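Local atomic coordinates of Exo beta-1,2-glucooligosaccharide sophorohydrolase (non-reducing end) (Parabacteroides distasonis ATCC 8503, PDB entry 5Z06), a protein that hydrolyses linear beta-1,2-glucan and beta-1,2-glucooligosaccharides of four or more units, releasing sophorose from the non-reducing end. Residues F296-E301 and E312-R317; H458-W463 and I468-A473; E558-M563 and F620-D625; T404-F409 and K421-L426. One frame throughout, in Å; residues are numbered along the deposited sequence.

Interaction 1 of 4, residues F296-E301 and E312-R317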
# COMPACT_ATOMS: atom_id res chain seq x y z
N PHE A 296 9.41 4.08 -7.60
CA PHE A 296 9.22 3.95 -9.04
C PHE A 296 8.96 2.50 -9.47
O PHE A 296 8.13 2.24 -10.35
CB PHE A 296 10.44 4.54 -9.74
CG PHE A 296 10.63 4.09 -11.13
CD1 PHE A 296 11.34 2.92 -11.40
CD2 PHE A 296 10.16 4.85 -12.18
CE1 PHE A 296 11.55 2.51 -12.70
CE2 PHE A 296 10.39 4.45 -13.49
CZ PHE A 296 11.08 3.28 -13.75
N ARG A 297 9.65 1.56 -8.83
CA ARG A 297 9.51 0.15 -9.17
C ARG A 297 8.06 -0.29 -9.18
O ARG A 297 7.65 -1.07 -10.01
CB ARG A 297 10.26 -0.72 -8.19
CG ARG A 297 11.77 -0.59 -8.20
CD ARG A 297 12.32 -1.34 -7.00
NE ARG A 297 13.72 -1.02 -6.79
CZ ARG A 297 14.37 -1.23 -5.66
NH1 ARG A 297 13.78 -1.81 -4.61
NH2 ARG A 297 15.64 -0.89 -5.59
N TYR A 298 7.29 0.21 -8.22
CA TYR A 298 5.88 -0.10 -8.14
C TYR A 298 5.12 0.11 -9.46
O TYR A 298 4.21 -0.64 -9.79
CB TYR A 298 5.26 0.75 -7.03
CG TYR A 298 3.87 0.39 -6.74
CD1 TYR A 298 2.85 0.88 -7.52
CD2 TYR A 298 3.56 -0.49 -5.71
CE1 TYR A 298 1.54 0.53 -7.28
CE2 TYR A 298 2.24 -0.84 -5.44
CZ TYR A 298 1.24 -0.32 -6.25
OH TYR A 298 -0.07 -0.66 -6.06
N TYR A 299 5.49 1.16 -10.18
CA TYR A 299 4.79 1.61 -11.38
C TYR A 299 5.49 1.13 -12.63
O TYR A 299 4.92 1.17 -13.71
CB TYR A 299 4.71 3.14 -11.38
CG TYR A 299 4.09 3.59 -10.12
CD1 TYR A 299 2.72 3.63 -9.99
CD2 TYR A 299 4.87 3.89 -9.01
CE1 TYR A 299 2.13 3.99 -8.79
CE2 TYR A 299 4.30 4.23 -7.81
CZ TYR A 299 2.94 4.27 -7.70
OH TYR A 299 2.41 4.63 -6.50
N TRP A 300 6.74 0.69 -12.48
CA TRP A 300 7.48 0.14 -13.58
C TRP A 300 7.32 -1.38 -13.63
O TRP A 300 6.39 -1.86 -14.26
CB TRP A 300 8.93 0.60 -13.51
CG TRP A 300 9.62 0.27 -14.78
CD1 TRP A 300 10.62 -0.63 -14.96
CD2 TRP A 300 9.31 0.81 -16.06
NE1 TRP A 300 10.98 -0.66 -16.28
CE2 TRP A 300 10.18 0.20 -16.99
CE3 TRP A 300 8.39 1.76 -16.52
CZ2 TRP A 300 10.15 0.51 -18.35
CZ3 TRP A 300 8.37 2.07 -17.86
CH2 TRP A 300 9.25 1.45 -18.76
N GLU A 301 8.19 -2.14 -12.98
CA GLU A 301 8.06 -3.58 -12.97
C GLU A 301 6.79 -4.05 -12.26
O GLU A 301 6.26 -5.12 -12.56
CB GLU A 301 9.29 -4.20 -12.32
CG GLU A 301 9.36 -3.97 -10.82
CD GLU A 301 10.70 -4.36 -10.25
OE1 GLU A 301 11.68 -3.63 -10.47
OE2 GLU A 301 10.73 -5.39 -9.55
N GLU A 312 -3.89 -0.90 -7.80
CA GLU A 312 -4.39 -0.28 -6.59
C GLU A 312 -3.43 -0.53 -5.44
O GLU A 312 -3.11 0.37 -4.69
CB GLU A 312 -5.75 -0.84 -6.24
CG GLU A 312 -6.29 -0.45 -4.86
CD GLU A 312 -6.64 1.01 -4.69
OE1 GLU A 312 -6.20 1.88 -5.49
OE2 GLU A 312 -7.40 1.29 -3.72
N ASN A 313 -3.00 -1.77 -5.31
CA ASN A 313 -2.06 -2.14 -4.26
C ASN A 313 -1.44 -3.48 -4.58
O ASN A 313 -2.02 -4.26 -5.35
CB ASN A 313 -2.73 -2.19 -2.87
CG ASN A 313 -3.82 -3.22 -2.79
OD1 ASN A 313 -4.91 -3.02 -3.33
ND2 ASN A 313 -3.53 -4.35 -2.15
N ILE A 314 -0.29 -3.73 -3.97
CA ILE A 314 0.44 -4.99 -4.07
C ILE A 314 0.81 -5.43 -2.65
O ILE A 314 1.42 -4.63 -1.89
CB ILE A 314 1.71 -4.83 -4.95
CG1 ILE A 314 1.33 -4.21 -6.32
CG2 ILE A 314 2.44 -6.16 -5.13
CD1 ILE A 314 2.50 -4.03 -7.28
N PRO A 315 0.44 -6.64 -2.24
CA PRO A 315 -0.34 -7.57 -3.04
C PRO A 315 -1.81 -7.21 -3.01
O PRO A 315 -2.38 -6.97 -1.94
CB PRO A 315 -0.12 -8.90 -2.33
CG PRO A 315 0.09 -8.53 -0.89
CD PRO A 315 0.81 -7.22 -0.93
N GLY A 316 -2.42 -7.14 -4.19
CA GLY A 316 -3.84 -6.83 -4.31
C GLY A 316 -4.43 -7.59 -5.48
O GLY A 316 -4.03 -8.73 -5.74
N ARG A 317 -5.39 -6.97 -6.16
CA ARG A 317 -5.88 -7.49 -7.42
C ARG A 317 -4.74 -7.48 -8.39
O ARG A 317 -3.99 -6.51 -8.46
CB ARG A 317 -7.00 -6.64 -7.99
CG ARG A 317 -8.23 -6.62 -7.11
CD ARG A 317 -8.87 -8.00 -7.03
NE ARG A 317 -10.11 -7.87 -6.28
CZ ARG A 317 -11.27 -7.47 -6.81
NH1 ARG A 317 -11.38 -7.19 -8.11
NH2 ARG A 317 -12.33 -7.36 -6.02

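Interaction 2 of 4, residues H458-W463 and I468-A473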
# COMPACT_ATOMS: atom_id res chain seq x y z
N HIS A 458 -21.74 13.03 -4.72
CA HIS A 458 -20.74 13.60 -3.85
C HIS A 458 -20.22 14.85 -4.56
O HIS A 458 -19.59 14.75 -5.62
CB HIS A 458 -19.64 12.57 -3.64
CG HIS A 458 -18.69 12.91 -2.54
ND1 HIS A 458 -17.94 11.94 -1.90
CD2 HIS A 458 -18.37 14.08 -1.96
CE1 HIS A 458 -17.20 12.52 -0.97
NE2 HIS A 458 -17.44 13.81 -0.98
N LYS A 459 -20.51 16.02 -3.99
CA LYS A 459 -20.02 17.27 -4.54
C LYS A 459 -18.54 17.39 -4.26
O LYS A 459 -18.08 16.93 -3.22
CB LYS A 459 -20.72 18.46 -3.91
CG LYS A 459 -22.17 18.61 -4.35
CD LYS A 459 -22.94 19.43 -3.31
CE LYS A 459 -24.25 20.00 -3.86
NZ LYS A 459 -25.33 18.98 -3.89
N LEU A 460 -17.80 18.00 -5.19
CA LEU A 460 -16.39 18.26 -4.98
C LEU A 460 -16.25 19.57 -4.26
O LEU A 460 -16.51 20.63 -4.83
CB LEU A 460 -15.61 18.27 -6.30
CG LEU A 460 -15.14 16.94 -6.87
CD1 LEU A 460 -15.96 15.76 -6.43
CD2 LEU A 460 -15.02 16.97 -8.38
N ILE A 461 -15.85 19.49 -3.00
CA ILE A 461 -15.77 20.65 -2.13
C ILE A 461 -14.46 20.62 -1.40
O ILE A 461 -14.19 19.67 -0.64
CB ILE A 461 -16.93 20.65 -1.12
CG1 ILE A 461 -18.28 20.63 -1.87
CG2 ILE A 461 -16.83 21.84 -0.16
CD1 ILE A 461 -19.47 20.40 -0.98
N GLY A 462 -13.64 21.65 -1.63
CA GLY A 462 -12.37 21.84 -0.92
C GLY A 462 -12.61 22.56 0.40
O GLY A 462 -13.70 23.05 0.63
N TRP A 463 -11.63 22.66 1.29
CA TRP A 463 -10.31 22.04 1.15
C TRP A 463 -10.38 20.53 1.29
O TRP A 463 -10.86 19.99 2.29
CB TRP A 463 -9.37 22.56 2.21
CG TRP A 463 -8.05 21.87 2.24
CD1 TRP A 463 -7.58 20.99 3.19
CD2 TRP A 463 -7.03 21.97 1.25
NE1 TRP A 463 -6.32 20.56 2.86
CE2 TRP A 463 -5.95 21.14 1.68
CE3 TRP A 463 -6.90 22.68 0.07
CZ2 TRP A 463 -4.77 21.03 0.96
CZ3 TRP A 463 -5.71 22.57 -0.66
CH2 TRP A 463 -4.67 21.76 -0.21
N ILE A 468 -7.21 19.84 -8.13
CA ILE A 468 -6.77 19.61 -9.49
C ILE A 468 -7.92 19.16 -10.37
O ILE A 468 -7.88 19.34 -11.58
CB ILE A 468 -5.62 18.56 -9.56
CG1 ILE A 468 -4.90 18.60 -10.91
CG2 ILE A 468 -6.12 17.13 -9.31
CD1 ILE A 468 -3.95 19.76 -11.04
N THR A 469 -8.95 18.56 -9.76
CA THR A 469 -10.19 18.22 -10.44
C THR A 469 -10.88 19.49 -10.98
O THR A 469 -11.33 19.54 -12.14
CB THR A 469 -11.14 17.45 -9.52
OG1 THR A 469 -10.40 16.48 -8.76
CG2 THR A 469 -12.22 16.77 -10.32
N TYR A 470 -10.92 20.52 -10.16
CA TYR A 470 -11.44 21.81 -10.62
C TYR A 470 -10.48 22.47 -11.57
O TYR A 470 -10.89 23.03 -12.57
CB TYR A 470 -11.75 22.74 -9.45
CG TYR A 470 -13.07 22.42 -8.83
CD1 TYR A 470 -13.16 21.49 -7.80
CD2 TYR A 470 -14.24 23.02 -9.29
CE1 TYR A 470 -14.37 21.21 -7.22
CE2 TYR A 470 -15.46 22.74 -8.72
CZ TYR A 470 -15.52 21.83 -7.70
OH TYR A 470 -16.74 21.55 -7.15
N MET A 471 -9.20 22.39 -11.27
CA MET A 471 -8.20 22.99 -12.13
C MET A 471 -8.35 22.42 -13.52
O MET A 471 -8.52 23.18 -14.47
CB MET A 471 -6.80 22.73 -11.63
CG MET A 471 -6.48 23.45 -10.35
SD MET A 471 -6.12 25.19 -10.65
CE MET A 471 -6.87 25.80 -9.16
N LEU A 472 -8.33 21.10 -13.62
CA LEU A 472 -8.34 20.47 -14.93
C LEU A 472 -9.66 20.66 -15.63
O LEU A 472 -9.67 20.89 -16.84
CB LEU A 472 -7.95 19.00 -14.87
CG LEU A 472 -6.45 18.83 -14.58
CD1 LEU A 472 -6.14 17.38 -14.21
CD2 LEU A 472 -5.60 19.22 -15.76
N ALA A 473 -10.75 20.62 -14.87
CA ALA A 473 -12.06 20.92 -15.40
C ALA A 473 -12.10 22.27 -16.08
O ALA A 473 -12.67 22.39 -17.14
CB ALA A 473 -13.13 20.83 -14.33

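Interaction 3 of 4, residues E558-M563 and F620-D625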
# COMPACT_ATOMS: atom_id res chain seq x y z
N GLU A 558 2.58 28.21 0.06
CA GLU A 558 2.62 28.78 1.39
C GLU A 558 1.68 28.06 2.33
O GLU A 558 2.05 27.69 3.44
CB GLU A 558 2.24 30.27 1.35
CG GLU A 558 2.17 30.97 2.70
CD GLU A 558 1.30 32.21 2.64
OE1 GLU A 558 1.83 33.28 2.30
OE2 GLU A 558 0.07 32.10 2.92
N ASN A 559 0.45 27.87 1.88
CA ASN A 559 -0.59 27.28 2.71
C ASN A 559 -0.39 25.76 2.91
O ASN A 559 -0.54 25.26 4.02
CB ASN A 559 -1.96 27.53 2.11
CG ASN A 559 -3.06 27.45 3.16
OD1 ASN A 559 -3.11 28.28 4.08
ND2 ASN A 559 -3.90 26.44 3.06
N ASN A 560 -0.07 25.06 1.82
CA ASN A 560 0.23 23.63 1.87
C ASN A 560 1.41 23.39 2.80
O ASN A 560 1.38 22.49 3.64
CB ASN A 560 0.57 23.08 0.48
CG ASN A 560 -0.63 23.00 -0.44
OD1 ASN A 560 -1.75 23.35 -0.05
ND2 ASN A 560 -0.40 22.56 -1.66
N GLN A 561 2.45 24.20 2.66
CA GLN A 561 3.64 24.05 3.48
C GLN A 561 3.30 24.17 4.96
O GLN A 561 3.83 23.43 5.78
CB GLN A 561 4.70 25.06 3.09
CG GLN A 561 5.99 25.01 3.90
CD GLN A 561 6.92 26.12 3.52
OE1 GLN A 561 6.54 27.29 3.57
NE2 GLN A 561 8.13 25.77 3.12
N LYS A 562 2.41 25.11 5.28
CA LYS A 562 1.91 25.23 6.63
C LYS A 562 1.25 23.96 7.11
O LYS A 562 1.46 23.57 8.26
CB LYS A 562 0.91 26.37 6.74
CG LYS A 562 1.60 27.71 6.86
CD LYS A 562 0.59 28.81 6.78
CE LYS A 562 1.25 30.16 6.77
NZ LYS A 562 0.18 31.16 6.61
N MET A 563 0.45 23.33 6.25
CA MET A 563 -0.14 22.06 6.61
C MET A 563 0.92 20.99 6.94
O MET A 563 0.80 20.28 7.93
CB MET A 563 -1.09 21.58 5.53
CG MET A 563 -2.31 22.49 5.42
SD MET A 563 -3.40 21.97 4.09
CE MET A 563 -4.73 23.13 4.29
N PHE A 620 8.24 16.48 0.71
CA PHE A 620 9.56 17.03 0.43
C PHE A 620 9.65 18.49 -0.04
O PHE A 620 10.37 19.29 0.57
CB PHE A 620 10.36 16.14 -0.53
CG PHE A 620 11.52 15.50 0.12
CD1 PHE A 620 12.67 16.23 0.32
CD2 PHE A 620 11.42 14.22 0.64
CE1 PHE A 620 13.74 15.68 0.98
CE2 PHE A 620 12.49 13.65 1.30
CZ PHE A 620 13.64 14.38 1.47
N PRO A 621 8.90 18.87 -1.09
CA PRO A 621 9.07 20.25 -1.61
C PRO A 621 8.68 21.32 -0.63
O PRO A 621 9.15 22.42 -0.74
CB PRO A 621 8.14 20.30 -2.81
CG PRO A 621 7.72 18.92 -3.07
CD PRO A 621 7.90 18.12 -1.84
N TYR A 622 7.79 20.97 0.30
CA TYR A 622 7.34 21.87 1.32
C TYR A 622 8.26 21.94 2.52
O TYR A 622 8.54 23.02 3.01
CB TYR A 622 5.99 21.41 1.82
CG TYR A 622 4.96 21.26 0.75
CD1 TYR A 622 4.45 22.39 0.11
CD2 TYR A 622 4.48 20.02 0.40
CE1 TYR A 622 3.49 22.25 -0.87
CE2 TYR A 622 3.49 19.89 -0.56
CZ TYR A 622 3.00 21.01 -1.19
OH TYR A 622 1.99 20.90 -2.14
N THR A 623 8.71 20.79 3.00
CA THR A 623 9.44 20.72 4.26
C THR A 623 10.62 19.79 4.04
O THR A 623 10.66 18.69 4.58
CB THR A 623 8.51 20.18 5.37
OG1 THR A 623 7.95 18.92 4.95
CG2 THR A 623 7.39 21.16 5.64
N PRO A 624 11.59 20.24 3.23
CA PRO A 624 12.63 19.30 2.81
C PRO A 624 13.44 18.70 3.95
O PRO A 624 13.73 17.51 3.94
CB PRO A 624 13.54 20.12 1.89
CG PRO A 624 12.95 21.48 1.78
CD PRO A 624 11.65 21.53 2.52
N ASP A 625 13.79 19.53 4.92
CA ASP A 625 14.60 19.08 6.01
C ASP A 625 13.79 18.08 6.85
O ASP A 625 14.27 17.01 7.16
CB ASP A 625 15.09 20.26 6.84
CG ASP A 625 15.98 19.85 7.99
OD1 ASP A 625 16.96 19.09 7.78
OD2 ASP A 625 15.68 20.29 9.11

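Interaction 4 of 4, residues T404-F409 and K421-L426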
# COMPACT_ATOMS: atom_id res chain seq x y z
N THR A 404 1.33 16.01 -17.90
CA THR A 404 2.74 16.08 -17.56
C THR A 404 3.55 15.25 -18.54
O THR A 404 4.50 15.73 -19.13
CB THR A 404 2.99 15.59 -16.13
OG1 THR A 404 2.24 16.41 -15.24
CG2 THR A 404 4.46 15.67 -15.79
N ALA A 405 3.14 14.01 -18.74
CA ALA A 405 3.80 13.14 -19.67
C ALA A 405 3.82 13.75 -21.06
O ALA A 405 4.82 13.68 -21.77
CB ALA A 405 3.13 11.78 -19.72
N ARG A 406 2.70 14.34 -21.46
CA ARG A 406 2.57 14.91 -22.79
C ARG A 406 3.57 16.03 -23.05
O ARG A 406 4.03 16.20 -24.16
CB ARG A 406 1.14 15.40 -22.99
CG ARG A 406 0.78 15.76 -24.40
CD ARG A 406 0.97 17.24 -24.62
NE ARG A 406 0.57 17.60 -25.97
CZ ARG A 406 1.20 18.46 -26.76
NH1 ARG A 406 2.33 19.07 -26.40
NH2 ARG A 406 0.70 18.69 -27.96
N GLN A 407 3.86 16.82 -22.02
CA GLN A 407 4.88 17.84 -22.12
C GLN A 407 6.27 17.26 -22.10
O GLN A 407 7.15 17.82 -22.69
CB GLN A 407 4.73 18.84 -20.98
CG GLN A 407 3.42 19.59 -21.06
CD GLN A 407 3.30 20.30 -22.38
OE1 GLN A 407 2.73 19.77 -23.31
NE2 GLN A 407 3.93 21.46 -22.48
N TYR A 408 6.45 16.14 -21.40
CA TYR A 408 7.72 15.46 -21.35
C TYR A 408 8.11 14.87 -22.69
O TYR A 408 9.24 15.07 -23.13
CB TYR A 408 7.72 14.34 -20.30
CG TYR A 408 9.11 13.77 -20.08
CD1 TYR A 408 10.09 14.49 -19.42
CD2 TYR A 408 9.45 12.53 -20.56
CE1 TYR A 408 11.36 13.98 -19.22
CE2 TYR A 408 10.71 12.00 -20.36
CZ TYR A 408 11.66 12.74 -19.69
OH TYR A 408 12.92 12.22 -19.50
N PHE A 409 7.18 14.13 -23.30
CA PHE A 409 7.46 13.40 -24.53
C PHE A 409 7.22 14.32 -25.71
O PHE A 409 6.26 14.18 -26.46
CB PHE A 409 6.63 12.12 -24.62
CG PHE A 409 6.98 11.11 -23.58
CD1 PHE A 409 8.19 10.41 -23.65
CD2 PHE A 409 6.11 10.83 -22.51
CE1 PHE A 409 8.52 9.47 -22.69
CE2 PHE A 409 6.44 9.90 -21.55
CZ PHE A 409 7.65 9.23 -21.63
N LYS A 421 -0.44 12.88 -29.45
CA LYS A 421 -1.72 12.79 -30.15
C LYS A 421 -2.79 12.15 -29.27
O LYS A 421 -3.90 12.67 -29.10
CB LYS A 421 -1.60 11.95 -31.44
CG LYS A 421 -1.34 12.73 -32.74
CD LYS A 421 -1.71 11.95 -34.02
CE LYS A 421 -0.51 11.57 -34.93
NZ LYS A 421 0.27 10.35 -34.53
N SER A 422 -2.44 11.00 -28.73
CA SER A 422 -3.36 10.20 -27.96
C SER A 422 -3.80 10.92 -26.69
O SER A 422 -4.99 11.02 -26.41
CB SER A 422 -2.69 8.88 -27.61
OG SER A 422 -3.52 8.14 -26.76
N ILE A 423 -2.83 11.45 -25.97
CA ILE A 423 -3.13 12.23 -24.79
C ILE A 423 -3.95 13.47 -25.12
O ILE A 423 -4.87 13.78 -24.38
CB ILE A 423 -1.85 12.61 -24.03
CG1 ILE A 423 -1.23 11.35 -23.40
CG2 ILE A 423 -2.17 13.64 -22.94
CD1 ILE A 423 0.23 11.47 -23.04
N ASP A 424 -3.63 14.19 -26.19
CA ASP A 424 -4.39 15.41 -26.49
C ASP A 424 -5.85 15.05 -26.69
O ASP A 424 -6.72 15.75 -26.19
CB ASP A 424 -3.88 16.14 -27.73
CG ASP A 424 -2.48 16.68 -27.55
OD1 ASP A 424 -2.00 16.80 -26.41
OD2 ASP A 424 -1.86 16.96 -28.58
N ASN A 425 -6.10 13.95 -27.41
CA ASN A 425 -7.46 13.52 -27.71
C ASN A 425 -8.21 12.98 -26.48
O ASN A 425 -9.36 13.35 -26.23
CB ASN A 425 -7.47 12.53 -28.89
CG ASN A 425 -7.38 13.25 -30.22
OD1 ASN A 425 -8.15 14.17 -30.48
ND2 ASN A 425 -6.43 12.87 -31.06
N LEU A 426 -7.54 12.12 -25.70
CA LEU A 426 -8.07 11.68 -24.42
C LEU A 426 -8.42 12.88 -23.53
O LEU A 426 -9.54 12.97 -23.00
CB LEU A 426 -7.07 10.77 -23.71
CG LEU A 426 -7.03 9.33 -24.21
CD1 LEU A 426 -5.75 8.66 -23.75
CD2 LEU A 426 -8.23 8.54 -23.71

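Interaction 1 of 4, residues F296-E301 and E312-R317
Tyr298 carries its CG opposite the backbone N (chi1 -172°), which swings the ring toward Ile314. Ile314 answers from the opposite direction, its CG1 branch fully extended to CD1 (chi2 -179°), so that the tip of that branch lies over the phenol. Ile314 CD1 sits 4.1 Å from the centroid of the Tyr298 ring and only 28° off its normal, a CH-pi contact over one face. Nearer the backbone, Ile314 CG1 approaches the rim of the same ring, 3.6 Å from Tyr298 CE2. The hydroxyl end passes beyond the isoleucine and reaches the chain of Asn313, with Tyr298 OH 3.1 Å from Asn313 CA, close to the plane of the ring. Its hydrogen-bond partner is not there but just upstream, at Arg311 O, so the ring is fixed at its polar end by backbone and across one face by a methyl group. A further aromatic limits it within its own segment: Tyr298 CD1 stands above the centre of the Tyr299 ring. The contact is buried, and Tyr298 also touches Phe663. Strand 313-314 pairs antiparallel with strand 663-664, through Ile314 and Phe663 among others, and the peptide bond to Pro315, directly after it, is cis. The arrangement is thus an aromatic packed against a short two-stranded antiparallel ladder that joins the start of the helical region to its late part.

Interaction 2 of 4, residues H458-W463 and I468-A473
Leu460 meets helix 467-475 through both its backbone and its side chain. The polar part is a single hydrogen bond: Tyr470 OH donates to Leu460 O over a short 2.5 Å, lying in the carbonyl plane on a lone pair, with a C=O...donor angle of 140°. The carbonyl approaches the Tyr470 ring at its edge. The same hydroxyl is also hydrogen-bonded to Leu444 N, and because the backbone of Leu460 pairs with Leu444 as well, the phenol bridges two backbone segments that pair with each other.

The apolar part lies alongside this bond. Leu460 CB rests on the ring margin, 3.3 Å from Tyr470 CE1. Farther out, the leucine and Thr469 cross at about a right angle, and their methyls are pressed together, Leu460 CD2 lying 3.4 Å from Thr469 CG2. That methyl faces the leucine because it stands opposite the backbone N of Thr469; OG1 takes the other position and bonds to Ser396 OG on helix 392-408.

The chemistry is therefore divided: threonine sends its methyl to the loop and its hydroxyl to another helix, whereas the buried tyrosine hydroxyl is satisfied by backbone on the loop side, tying segment 458-463 to the helix that follows it.

Interaction 3 of 4, residues E558-M563 and F620-D625
Asn560 and Gln561 on helix 556-573 grip Tyr622 in the turn that leads into helix 624-636, a helix-to-turn contact within the glucoamylase-like region of the protein. The two segments come close, with Gln561 CA and Tyr622 CA 4.8 Å apart. The neighbouring residues of the helix take opposite ends of the tyrosine. Gln561 sends a long side chain alongside the turn, its CG opposite the backbone N (chi1 179°) and the chain extended beyond, and its NE2 donates to Tyr622 O at 2.8 Å. This bond is nearly straight, at 170°, and lies both in the amide plane and in the carbonyl plane. At the other end Asn560 ND2 donates to Tyr622 OH over 2.9 Å, the hydroxyl being somewhat tilted from the amide plane; amide and ring are turned steeply, 75° apart.

Between these bonds the helix backbone covers one face of the phenol, where the carbonyl carbon of Asn560 lies. Asn560 CB adds a close touch, 3.3 Å from Tyr622 CE1. Next along the turn, Thr623 directs CG2 toward the helix, 4.2 Å from Gln561 O, and holds the N-cap position of helix 624-636 without a side-chain capping bond.

The ring of Phe557 also meets that of Tyr622, and Tyr622 OH is hydrogen-bonded to Ile537 O. With a carbonyl as its other partner, the hydroxyl can accept from Asn560 while donating to Ile537, so a buried phenol has both roles filled and its rotation restricted.

Interaction 4 of 4, residues T404-F409 and K421-L426
The guanidinium of Arg406 and the carboxylate of Asp424 meet edge to edge, their planes only 24° apart, in a side-on salt bridge across an antiparallel helix hairpin. Well away from this pair, within segment 404-409, the ring of Phe409 has Tyr408 CD2 over its centre, and the Tyr408 ring turns its edge that way. The hairpin consists of helices 392-408 and 414-428, whose short segments approach to 9.7 Å between axes with their directions at 148°.

Each carboxylate oxygen takes one nitrogen. Arg406 NE donates to Asp424 OD1 at 2.7 Å, and Arg406 NH2 to Asp424 OD2 at 3.2 Å; both oxygens use their syn lone pairs, and both lie close to the guanidinium plane. Such a two-point grip fixes the rotation of the guanidinium about the end of its chain. The arginine gets there by bending at chi2 (-95°), which turns the chain across toward the aspartate of the other helix.

Closer to the helix backbones the contact is apolar. Ile423 points at the partner helix and lays CG2 against the first carbon of the arginine chain, 3.7 Å from Arg406 CB. Ile423 CD1 reaches Ala405 CB more loosely, at 4.4 Å. This inner side is buried, with Ala405 also touching Phe351 and Ile423 touching Thr355 on helix 344-360, whereas Arg406 and Asp424 are partly exposed, so charge lies on the outer side. The remaining terminal nitrogen of the arginine stays on its own helix, where Arg406 NH1 donates to Gln407 OE1 at 3.2 Å.

Overall arrangement
Along the chain the order is interaction 1, interaction 4, interaction 2, interaction 3. Interaction 1 lies near the middle of the molecule, its centre about 8 Å from that of the chain; the other three lie 23 to 28 Å out in the helical region. Interactions 2 and 3, about 21 Å apart between centres, touch directly, Trp463 packing on Asn560 and Met563 of helix 556-573. Interactions 2 and 4 are joined through helix 392-408, which carries segment 404-409 and packs against Ile468 and Thr469. Successive helices and their connecting loops are thus linked round a helical domain, consistent with the alpha/alpha-barrel architecture of glucoamylase-like enzymes.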